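Local coordinates for catechol O-methyltransferase (Mycobacterium tuberculosis, PDB 6JCL), which transfers a methyl group from S-adenosyl-L-methionine to a hydroxyl of catechol-like compounds, using a divalent metal cation, and works as a homodimer, at residues K96-A101 / V114-G119; V89-Q94 / L122-T127; V64-T69 / I76-G81. All coordinates share one frame; numbering follows the deposited sequence.

How the contacts relate
All three contacts lie in the half of the Rossmann-like sheet made by strands 63-67, 87-92 and 114-118, which run parallel and side by side, 114-118 forming one edge of the sheet. Along the chain contact 3 comes first and closes before the others open; contact 1 then falls between the two segments of contact 2. The centres of contacts 1 and 2 are about 10 Å apart, those of 1 and 3 about 12 Å, and those of 2 and 3 about 13 Å. Each contact includes residues that touch S-adenosyl-L-homocysteine: Gly68 meets its amino group, Glu92 and His97 its ribose, Tyr93 its adenine. The strands that carry the packing thus lead, at their C-terminal ends, to residues that hold the ligand.

Contact 1: K96-A101 / V114-G119; sequences KHAEVA and VEVVVG. With SAH (S-adenosyl-L-homocysteine), chain I.
Ala98 meets strand 114-118 chiefly through its methyl group, which rests over the notch between one branch of Val116 and one of Val118. CB of Ala98 lies 3.8 Å from CG1 of Val116 and 3.6 Å from CG2 of Val118. The two valines share almost the same rotamer yet use different branches: in Val116 the touching CG1 is the one anti to the backbone N (chi1 -173°), whereas in Val118 it is CG2, beside the backbone N. The difference arises because the two sit at different places along the strand relative to Ala98. The backbones are close here, with CA of Ala98 6.6 Å from CA of Val116.

One residue earlier, His97 binds the ribose of S-adenosyl-L-homocysteine. With CG beside the backbone N (chi1 -64°), the ring leads away from the strand and presents its edge to the sugar; ND1 donates to the ligand's O3' at 3.0 Å, nearly straight at 163°.

The contact joins helix 95-107 to strand 114-118 within the beta-alpha-beta unit that starts with strand 87-92. Arg102 of the same helix touches Val118 and bonds to Val116 O, while Val116 also packs on Leu105 and on Thr90 of the adjoining strand.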
loop_
_atom_site.group_PDB
_atom_site.type_symbol
_atom_site.label_atom_id
_atom_site.label_comp_id
_atom_site.label_asym_id
_atom_site.label_seq_id
_atom_site.Cartn_x
_atom_site.Cartn_y
_atom_site.Cartn_z
ATOM N N LYS A 96 9.226 18.527 23.249
ATOM C CA LYS A 96 7.903 19.128 23.145
ATOM C C LYS A 96 6.993 18.308 22.234
ATOM O O LYS A 96 5.801 18.149 22.524
ATOM C CB LYS A 96 8.026 20.568 22.653
ATOM C CG LYS A 96 6.713 21.318 22.659
ATOM C CD LYS A 96 6.811 22.596 21.844
ATOM C CE LYS A 96 5.514 23.380 21.916
ATOM N NZ LYS A 96 5.510 24.530 20.973
ATOM N N HIS A 97 7.528 17.770 21.131
ATOM C CA HIS A 97 6.720 16.885 20.292
ATOM C C HIS A 97 6.308 15.642 21.071
ATOM O O HIS A 97 5.144 15.234 21.041
ATOM C CB HIS A 97 7.496 16.499 19.029
ATOM C CG HIS A 97 7.795 17.666 18.147
ATOM N ND1 HIS A 97 8.309 17.532 16.876
ATOM C CD2 HIS A 97 7.661 18.997 18.365
ATOM C CE1 HIS A 97 8.462 18.730 16.340
ATOM N NE2 HIS A 97 8.098 19.636 17.231
ATOM N N ALA A 98 7.250 15.038 21.793
ATOM C CA ALA A 98 6.925 13.838 22.564
ATOM C C ALA A 98 5.813 14.104 23.571
ATOM O O ALA A 98 4.918 13.268 23.751
ATOM C CB ALA A 98 8.165 13.318 23.287
ATOM N N GLU A 99 5.845 15.262 24.237
ATOM C CA GLU A 99 4.823 15.554 25.244
ATOM C C GLU A 99 3.442 15.693 24.620
ATOM O O GLU A 99 2.453 15.162 25.154
ATOM C CB GLU A 99 5.196 16.819 26.019
ATOM C CG GLU A 99 4.953 16.723 27.518
ATOM C CD GLU A 99 5.417 15.392 28.121
ATOM O OE1 GLU A 99 4.717 14.877 29.016
ATOM O OE2 GLU A 99 6.480 14.866 27.719
ATOM N N VAL A 100 3.359 16.394 23.491
ATOM C CA VAL A 100 2.102 16.509 22.755
ATOM C C VAL A 100 1.621 15.140 22.299
ATOM O O VAL A 100 0.432 14.814 22.418
ATOM C CB VAL A 100 2.274 17.478 21.571
ATOM C CG1 VAL A 100 1.049 17.427 20.635
ATOM C CG2 VAL A 100 2.516 18.884 22.078
ATOM N N ALA A 101 2.534 14.317 21.760
ATOM C CA ALA A 101 2.160 12.992 21.272
ATOM C C ALA A 101 1.605 12.116 22.389
ATOM O O ALA A 101 0.645 11.363 22.179
ATOM C CB ALA A 101 3.357 12.307 20.605
ATOM N N VAL A 114 1.641 2.134 23.563
ATOM C CA VAL A 114 2.644 2.943 22.871
ATOM C C VAL A 114 3.643 3.487 23.879
ATOM O O VAL A 114 3.253 4.020 24.926
ATOM C CB VAL A 114 2.001 4.106 22.085
ATOM C CG1 VAL A 114 3.074 4.914 21.335
ATOM C CG2 VAL A 114 0.931 3.589 21.151
ATOM N N GLU A 115 4.929 3.332 23.576
ATOM C CA GLU A 115 6.002 3.991 24.310
ATOM C C GLU A 115 6.655 5.003 23.383
ATOM O O GLU A 115 7.140 4.637 22.306
ATOM C CB GLU A 115 7.035 2.978 24.810
ATOM C CG GLU A 115 8.103 3.576 25.697
ATOM C CD GLU A 115 9.150 2.557 26.112
ATOM O OE1 GLU A 115 9.295 1.532 25.411
ATOM O OE2 GLU A 115 9.817 2.773 27.148
ATOM N N VAL A 116 6.671 6.265 23.801
ATOM C CA VAL A 116 7.447 7.304 23.130
ATOM C C VAL A 116 8.818 7.354 23.798
ATOM O O VAL A 116 8.928 7.582 25.011
ATOM C CB VAL A 116 6.736 8.666 23.205
ATOM C CG1 VAL A 116 7.458 9.726 22.363
ATOM C CG2 VAL A 116 5.271 8.540 22.767
ATOM N N VAL A 117 9.865 7.117 23.018
ATOM C CA VAL A 117 11.233 7.069 23.524
ATOM C C VAL A 117 11.908 8.339 23.043
ATOM O O VAL A 117 12.040 8.550 21.833
ATOM C CB VAL A 117 11.981 5.826 23.016
ATOM C CG1 VAL A 117 13.454 5.857 23.425
ATOM C CG2 VAL A 117 11.296 4.566 23.496
ATOM N N VAL A 118 12.350 9.178 23.979
ATOM C CA VAL A 118 12.809 10.515 23.629
ATOM C C VAL A 118 14.319 10.511 23.449
ATOM O O VAL A 118 15.062 10.012 24.306
ATOM C CB VAL A 118 12.383 11.537 24.692
ATOM C CG1 VAL A 118 12.869 12.932 24.327
ATOM C CG2 VAL A 118 10.861 11.521 24.830
ATOM N N GLY A 119 14.769 11.107 22.349
ATOM C CA GLY A 119 16.174 11.251 22.061
ATOM C C GLY A 119 16.426 11.072 20.582
ATOM O O GLY A 119 15.551 10.622 19.835
HETATM N N SAH I . 5.211 10.490 11.560
HETATM C CA SAH I . 4.542 11.746 11.932
HETATM C CB SAH I . 5.331 12.932 11.386
HETATM C CG SAH I . 6.812 12.929 11.757
HETATM S SD SAH I . 7.541 14.538 11.357
HETATM C C SAH I . 3.109 11.781 11.417
HETATM O O SAH I . 2.157 12.089 12.144
HETATM O OXT SAH I . 2.898 11.457 10.256
HETATM C "C5'" SAH I . 9.261 14.095 11.703
HETATM C "C4'" SAH I . 9.581 13.984 13.197
HETATM O "O4'" SAH I . 10.880 13.440 13.316
HETATM C "C3'" SAH I . 9.625 15.321 13.949
HETATM O "O3'" SAH I . 8.775 15.227 15.093
HETATM C "C2'" SAH I . 11.075 15.486 14.375
HETATM O "O2'" SAH I . 11.252 16.205 15.590
HETATM C "C1'" SAH I . 11.541 14.029 14.415
HETATM N N9 SAH I . 12.995 13.832 14.309
HETATM C C8 SAH I . 13.874 14.546 13.520
HETATM N N7 SAH I . 15.107 14.032 13.721
HETATM C C5 SAH I . 15.015 13.008 14.607
HETATM C C6 SAH I . 15.980 12.167 15.160
HETATM N N6 SAH I . 17.274 12.278 14.840
HETATM N N1 SAH I . 15.570 11.200 16.047
HETATM C C2 SAH I . 14.236 11.086 16.410
HETATM N N3 SAH I . 13.284 11.928 15.875
HETATM C C4 SAH I . 13.690 12.876 14.982
#

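Contact 2: V89-Q94 / L122-T127; sequences VTLEYQ and LDTLPT. With SAH (S-adenosyl-L-homocysteine), chain I.
Leu91 overlaps Leu125 with a single branch: its CD1 lies 3.7 Å from CG of Leu125 and equally close to CD2, the two side chains crossing at about a right angle. CG of Leu91 stands beside the backbone N (chi1 -53°), from where both methyls extend toward 122-127. Thr124 comes alongside, sliding past Leu91 in the opposite direction, and its OG1 meets both methyls, 3.8 Å from CD1 of Leu91 and 3.9 Å from CD2; this is packing, as no hydrogen bond joins the segments. Within the second segment, Thr124 O accepts from both the backbone N and OG1 of Thr127, the hydroxyl at 2.6 Å, in the carbonyl plane on a lone pair. That double grip closes the turn following Thr124.

On strand 87-92 the next residue, Glu92, points away from 122-127 and holds the ribose with both carboxylate oxygens: O3' of S-adenosyl-L-homocysteine donates to OE1 at 2.7 Å, and O2' to OE2 at 2.7 Å. A bend at chi2 (53°) turns the carboxylate so that both oxygens face the ribose diol. OE2 also accepts from Gln94 N at 2.9 Å, on the anti side, and OE1 from Leu70 N, which would fix the rotation of the carboxylate. This acid at the end of the second strand, holding the ribose diol, is a hallmark of class I methyltransferases. Tyr93 sets one ring face over the adenine, but tilted, its CD1-CE1 edge dipping nearest to the base.

The contact seats the short helix 121-124 and the turn after it against strand 87-92. Val117 of the neighbouring strand 114-118 touches both Leu91 and Thr124, and Tyr148 and Trp151 of helix 145-155 pack on Leu125.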
loop_
_atom_site.group_PDB
_atom_site.type_symbol
_atom_site.label_atom_id
_atom_site.label_comp_id
_atom_site.label_asym_id
_atom_site.label_seq_id
_atom_site.Cartn_x
_atom_site.Cartn_y
_atom_site.Cartn_z
ATOM N N VAL A 89 6.617 1.141 19.562
ATOM C CA VAL A 89 7.715 1.952 20.070
ATOM C C VAL A 89 7.934 3.062 19.051
ATOM O O VAL A 89 8.175 2.782 17.872
ATOM C CB VAL A 89 8.991 1.117 20.269
ATOM C CG1 VAL A 89 10.146 1.992 20.752
ATOM C CG2 VAL A 89 8.734 -0.025 21.249
ATOM N N THR A 90 7.830 4.315 19.484
ATOM C CA THR A 90 8.014 5.435 18.568
ATOM C C THR A 90 9.100 6.364 19.102
ATOM O O THR A 90 9.149 6.652 20.302
ATOM C CB THR A 90 6.682 6.183 18.295
ATOM O OG1 THR A 90 6.894 7.208 17.311
ATOM C CG2 THR A 90 6.065 6.799 19.562
ATOM N N LEU A 91 9.977 6.813 18.197
ATOM C CA LEU A 91 11.181 7.562 18.538
ATOM C C LEU A 91 11.017 9.030 18.155
ATOM O O LEU A 91 10.660 9.339 17.014
ATOM C CB LEU A 91 12.406 6.977 17.820
ATOM C CG LEU A 91 12.614 5.470 18.012
ATOM C CD1 LEU A 91 13.929 5.020 17.386
ATOM C CD2 LEU A 91 12.560 5.047 19.507
ATOM N N GLU A 92 11.320 9.929 19.093
ATOM C CA GLU A 92 11.124 11.361 18.862
ATOM C C GLU A 92 12.232 12.115 19.579
ATOM O O GLU A 92 12.445 11.885 20.766
ATOM C CB GLU A 92 9.759 11.806 19.397
ATOM C CG GLU A 92 9.505 13.302 19.305
ATOM C CD GLU A 92 9.736 13.844 17.906
ATOM O OE1 GLU A 92 9.166 13.279 16.934
ATOM O OE2 GLU A 92 10.502 14.827 17.780
ATOM N N TYR A 93 12.951 12.990 18.880
ATOM C CA TYR A 93 14.020 13.675 19.601
ATOM C C TYR A 93 13.619 15.034 20.176
ATOM O O TYR A 93 14.397 15.589 20.954
ATOM C CB TYR A 93 15.297 13.727 18.758
ATOM C CG TYR A 93 15.494 14.829 17.770
ATOM C CD1 TYR A 93 14.511 15.171 16.859
ATOM C CD2 TYR A 93 16.730 15.452 17.671
ATOM C CE1 TYR A 93 14.732 16.184 15.921
ATOM C CE2 TYR A 93 16.962 16.446 16.739
ATOM C CZ TYR A 93 15.964 16.803 15.864
ATOM O OH TYR A 93 16.216 17.791 14.938
ATOM N N GLN A 94 12.479 15.621 19.779
ATOM C CA GLN A 94 12.056 16.908 20.353
ATOM C C GLN A 94 11.183 16.644 21.569
ATOM O O GLN A 94 10.062 16.140 21.404
ATOM C CB GLN A 94 11.245 17.729 19.368
ATOM C CG GLN A 94 11.992 18.323 18.230
ATOM C CD GLN A 94 12.813 19.546 18.598
ATOM O OE1 GLN A 94 12.755 20.074 19.731
ATOM N NE2 GLN A 94 13.583 20.017 17.631
ATOM N N LEU A 122 19.392 7.693 16.404
ATOM C CA LEU A 122 20.652 6.966 16.294
ATOM C C LEU A 122 21.193 6.567 17.657
ATOM O O LEU A 122 21.975 5.609 17.750
ATOM C CB LEU A 122 21.696 7.819 15.565
ATOM C CG LEU A 122 21.529 7.989 14.045
ATOM C CD1 LEU A 122 22.579 8.949 13.498
ATOM C CD2 LEU A 122 21.595 6.648 13.334
ATOM N N ASP A 123 20.821 7.299 18.711
ATOM C CA ASP A 123 21.261 6.984 20.062
ATOM C C ASP A 123 20.314 6.047 20.792
ATOM O O ASP A 123 20.761 5.313 21.679
ATOM C CB ASP A 123 21.428 8.266 20.879
ATOM C CG ASP A 123 22.449 9.208 20.275
ATOM O OD1 ASP A 123 23.391 8.719 19.607
ATOM O OD2 ASP A 123 22.306 10.435 20.460
ATOM N N THR A 124 19.018 6.074 20.469
ATOM C CA THR A 124 18.073 5.231 21.198
ATOM C C THR A 124 17.846 3.878 20.529
ATOM O O THR A 124 17.602 2.892 21.232
ATOM C CB THR A 124 16.725 5.946 21.381
ATOM O OG1 THR A 124 16.180 6.310 20.107
ATOM C CG2 THR A 124 16.893 7.196 22.250
ATOM N N LEU A 125 17.950 3.802 19.198
ATOM C CA LEU A 125 17.811 2.522 18.501
ATOM C C LEU A 125 18.677 1.406 19.079
ATOM O O LEU A 125 18.172 0.274 19.177
ATOM C CB LEU A 125 18.113 2.706 17.001
ATOM C CG LEU A 125 16.939 3.265 16.184
ATOM C CD1 LEU A 125 17.374 3.845 14.829
ATOM C CD2 LEU A 125 15.849 2.205 15.975
ATOM N N PRO A 126 19.953 1.627 19.448
ATOM C CA PRO A 126 20.749 0.547 20.070
ATOM C C PRO A 126 20.279 0.127 21.460
ATOM O O PRO A 126 20.742 -0.906 21.958
ATOM C CB PRO A 126 22.164 1.142 20.153
ATOM C CG PRO A 126 22.177 2.292 19.235
ATOM C CD PRO A 126 20.786 2.804 19.124
ATOM N N THR A 127 19.419 0.899 22.117
ATOM C CA THR A 127 18.957 0.568 23.456
ATOM C C THR A 127 17.616 -0.146 23.457
ATOM O O THR A 127 17.170 -0.589 24.523
ATOM C CB THR A 127 18.837 1.840 24.309
ATOM O OG1 THR A 127 17.714 2.612 23.854
ATOM C CG2 THR A 127 20.107 2.665 24.207
HETATM N N SAH I . 5.211 10.490 11.560
HETATM C CA SAH I . 4.542 11.746 11.932
HETATM C CB SAH I . 5.331 12.932 11.386
HETATM C CG SAH I . 6.812 12.929 11.757
HETATM S SD SAH I . 7.541 14.538 11.357
HETATM C C SAH I . 3.109 11.781 11.417
HETATM O O SAH I . 2.157 12.089 12.144
HETATM O OXT SAH I . 2.898 11.457 10.256
HETATM C "C5'" SAH I . 9.261 14.095 11.703
HETATM C "C4'" SAH I . 9.581 13.984 13.197
HETATM O "O4'" SAH I . 10.880 13.440 13.316
HETATM C "C3'" SAH I . 9.625 15.321 13.949
HETATM O "O3'" SAH I . 8.775 15.227 15.093
HETATM C "C2'" SAH I . 11.075 15.486 14.375
HETATM O "O2'" SAH I . 11.252 16.205 15.590
HETATM C "C1'" SAH I . 11.541 14.029 14.415
HETATM N N9 SAH I . 12.995 13.832 14.309
HETATM C C8 SAH I . 13.874 14.546 13.520
HETATM N N7 SAH I . 15.107 14.032 13.721
HETATM C C5 SAH I . 15.015 13.008 14.607
HETATM C C6 SAH I . 15.980 12.167 15.160
HETATM N N6 SAH I . 17.274 12.278 14.840
HETATM N N1 SAH I . 15.570 11.200 16.047
HETATM C C2 SAH I . 14.236 11.086 16.410
HETATM N N3 SAH I . 13.284 11.928 15.875
HETATM C C4 SAH I . 13.690 12.876 14.982
#

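Contact 3: V64-T69 / I76-G81; sequences VLEIGT and IWLARG. With SAH (S-adenosyl-L-homocysteine), chain I.
Leu78 reaches from its helix to two residues of strand 63-67, and the contact across the segments consists of packing without a hydrogen bond. In the apolar part, CD1 of Leu78 is 4.1 Å from CG1 of Val64, and CD2 is equally near, so that both leucine methyls rest against the same side of CG1 of Val64. Val64 offers this branch by holding CG1 anti to its backbone N (chi1 -178°).

The second part sets a methyl against a carboxylate: CD1 of Leu78 lies 3.6 Å from OE2 of Glu66. Glu66 is extended, with CG anti to the backbone N (chi1 171°), which brings OE2 alongside CD1 and on toward the ligand's amino end. Its polar needs are met elsewhere: OE2 is hydrogen-bonded to Ser74 OG, and OE1 to the hydroxyls of Thr75 and Thr90. Three hydroxyls thus hold a buried acid in place; OE2 of Glu66 is 4.1 Å from the amino N of S-adenosyl-L-homocysteine.

Within 64-69 the hydrogen bond to the ligand comes from the backbone; Ser74 OG is a further partner. The amino N of S-adenosyl-L-homocysteine donates to Gly68 O at 2.8 Å, in the glycine-containing turn after the first strand that marks class I methyltransferases. Gly68 has a positive phi of 107°, and its carbonyl is turned to that nitrogen.

Strand 63-67 and helix 73-82 begin the beta-alpha-beta unit completed by strand 87-92. Leu78 is also packed by Leu52 of helix 46-58 and Leu135 of strand 133-138.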
loop_
_atom_site.group_PDB
_atom_site.type_symbol
_atom_site.label_atom_id
_atom_site.label_comp_id
_atom_site.label_asym_id
_atom_site.label_seq_id
_atom_site.Cartn_x
_atom_site.Cartn_y
_atom_site.Cartn_z
ATOM N N VAL A 64 5.610 -2.871 16.662
ATOM C CA VAL A 64 5.773 -1.874 15.613
ATOM C C VAL A 64 6.806 -0.857 16.069
ATOM O O VAL A 64 6.809 -0.450 17.235
ATOM C CB VAL A 64 4.441 -1.177 15.272
ATOM C CG1 VAL A 64 4.643 -0.170 14.124
ATOM C CG2 VAL A 64 3.380 -2.224 14.929
ATOM N N LEU A 65 7.709 -0.488 15.168
ATOM C CA LEU A 65 8.705 0.547 15.418
ATOM C C LEU A 65 8.410 1.729 14.503
ATOM O O LEU A 65 8.237 1.553 13.295
ATOM C CB LEU A 65 10.124 0.027 15.176
ATOM C CG LEU A 65 11.248 1.074 15.188
ATOM C CD1 LEU A 65 11.375 1.727 16.580
ATOM C CD2 LEU A 65 12.564 0.412 14.796
ATOM N N GLU A 66 8.309 2.917 15.077
ATOM C CA GLU A 66 8.153 4.140 14.300
ATOM C C GLU A 66 9.282 5.106 14.639
ATOM O O GLU A 66 9.654 5.271 15.809
ATOM C CB GLU A 66 6.809 4.797 14.554
ATOM C CG GLU A 66 6.698 6.198 13.932
ATOM C CD GLU A 66 5.337 6.792 14.220
ATOM O OE1 GLU A 66 5.101 7.141 15.398
ATOM O OE2 GLU A 66 4.498 6.868 13.288
ATOM N N ILE A 67 9.854 5.715 13.608
ATOM C CA ILE A 67 10.921 6.691 13.791
ATOM C C ILE A 67 10.386 8.027 13.281
ATOM O O ILE A 67 10.176 8.201 12.073
ATOM C CB ILE A 67 12.206 6.266 13.068
ATOM C CG1 ILE A 67 12.502 4.786 13.384
ATOM C CG2 ILE A 67 13.380 7.118 13.525
ATOM C CD1 ILE A 67 13.792 4.249 12.748
ATOM N N GLY A 68 10.137 8.961 14.203
ATOM C CA GLY A 68 9.578 10.268 13.884
ATOM C C GLY A 68 8.124 10.383 14.312
ATOM O O GLY A 68 7.224 10.087 13.526
ATOM N N THR A 69 7.882 10.825 15.546
ATOM C CA THR A 69 6.544 10.794 16.136
ATOM C C THR A 69 5.721 12.034 15.817
ATOM O O THR A 69 4.509 11.931 15.579
ATOM C CB THR A 69 6.658 10.649 17.661
ATOM O OG1 THR A 69 7.554 9.573 17.977
ATOM C CG2 THR A 69 5.289 10.349 18.304
ATOM N N ILE A 76 -0.951 6.895 16.263
ATOM C CA ILE A 76 -2.295 6.473 16.633
ATOM C C ILE A 76 -2.806 5.428 15.650
ATOM O O ILE A 76 -3.355 4.395 16.048
ATOM C CB ILE A 76 -3.240 7.692 16.697
ATOM C CG1 ILE A 76 -2.947 8.542 17.946
ATOM C CG2 ILE A 76 -4.696 7.234 16.680
ATOM C CD1 ILE A 76 -3.587 9.964 17.914
ATOM N N TRP A 77 -2.633 5.687 14.349
ATOM C CA TRP A 77 -3.072 4.747 13.319
ATOM C C TRP A 77 -2.335 3.415 13.424
ATOM O O TRP A 77 -2.945 2.343 13.299
ATOM C CB TRP A 77 -2.840 5.367 11.946
ATOM C CG TRP A 77 -3.846 6.417 11.529
ATOM C CD1 TRP A 77 -3.608 7.754 11.330
ATOM C CD2 TRP A 77 -5.233 6.204 11.209
ATOM N NE1 TRP A 77 -4.766 8.380 10.896
ATOM C CE2 TRP A 77 -5.766 7.449 10.798
ATOM C CE3 TRP A 77 -6.065 5.076 11.204
ATOM C CZ2 TRP A 77 -7.101 7.603 10.407
ATOM C CZ3 TRP A 77 -7.407 5.231 10.823
ATOM C CH2 TRP A 77 -7.907 6.492 10.439
ATOM N N LEU A 78 -1.023 3.457 13.654
ATOM C CA LEU A 78 -0.280 2.209 13.810
ATOM C C LEU A 78 -0.772 1.439 15.025
ATOM O O LEU A 78 -0.963 0.219 14.961
ATOM C CB LEU A 78 1.216 2.501 13.941
ATOM C CG LEU A 78 1.852 2.936 12.629
ATOM C CD1 LEU A 78 3.249 3.515 12.896
ATOM C CD2 LEU A 78 1.908 1.749 11.673
ATOM N N ALA A 79 -1.039 2.151 16.128
ATOM C CA ALA A 79 -1.488 1.488 17.352
ATOM C C ALA A 79 -2.875 0.895 17.170
ATOM O O ALA A 79 -3.169 -0.185 17.685
ATOM C CB ALA A 79 -1.470 2.461 18.527
ATOM N N ARG A 80 -3.729 1.582 16.414
ATOM C CA ARG A 80 -5.031 1.026 16.085
ATOM C C ARG A 80 -4.890 -0.277 15.316
ATOM O O ARG A 80 -5.618 -1.247 15.580
ATOM C CB ARG A 80 -5.821 2.048 15.268
ATOM C CG ARG A 80 -6.396 3.173 16.106
ATOM C CD ARG A 80 -6.912 4.272 15.174
ATOM N NE ARG A 80 -7.673 5.260 15.922
ATOM C CZ ARG A 80 -8.233 6.341 15.390
ATOM N NH1 ARG A 80 -8.916 7.170 16.171
ATOM N NH2 ARG A 80 -8.103 6.596 14.086
ATOM N N GLY A 81 -3.959 -0.317 14.358
ATOM C CA GLY A 81 -3.789 -1.511 13.551
ATOM C C GLY A 81 -3.160 -2.659 14.314
ATOM O O GLY A 81 -3.477 -3.821 14.053
HETATM N N SAH I . 5.211 10.490 11.560
HETATM C CA SAH I . 4.542 11.746 11.932
HETATM C CB SAH I . 5.331 12.932 11.386
HETATM C CG SAH I . 6.812 12.929 11.757
HETATM S SD SAH I . 7.541 14.538 11.357
HETATM C C SAH I . 3.109 11.781 11.417
HETATM O O SAH I . 2.157 12.089 12.144
HETATM O OXT SAH I . 2.898 11.457 10.256
HETATM C "C5'" SAH I . 9.261 14.095 11.703
HETATM C "C4'" SAH I . 9.581 13.984 13.197
HETATM O "O4'" SAH I . 10.880 13.440 13.316
HETATM C "C3'" SAH I . 9.625 15.321 13.949
HETATM O "O3'" SAH I . 8.775 15.227 15.093
HETATM C "C2'" SAH I . 11.075 15.486 14.375
HETATM O "O2'" SAH I . 11.252 16.205 15.590
HETATM C "C1'" SAH I . 11.541 14.029 14.415
HETATM N N9 SAH I . 12.995 13.832 14.309
HETATM C C8 SAH I . 13.874 14.546 13.520
HETATM N N7 SAH I . 15.107 14.032 13.721
HETATM C C5 SAH I . 15.015 13.008 14.607
HETATM C C6 SAH I . 15.980 12.167 15.160
HETATM N N6 SAH I . 17.274 12.278 14.840
HETATM N N1 SAH I . 15.570 11.200 16.047
HETATM C C2 SAH I . 14.236 11.086 16.410
HETATM N N3 SAH I . 13.284 11.928 15.875
HETATM C C4 SAH I . 13.690 12.876 14.982
#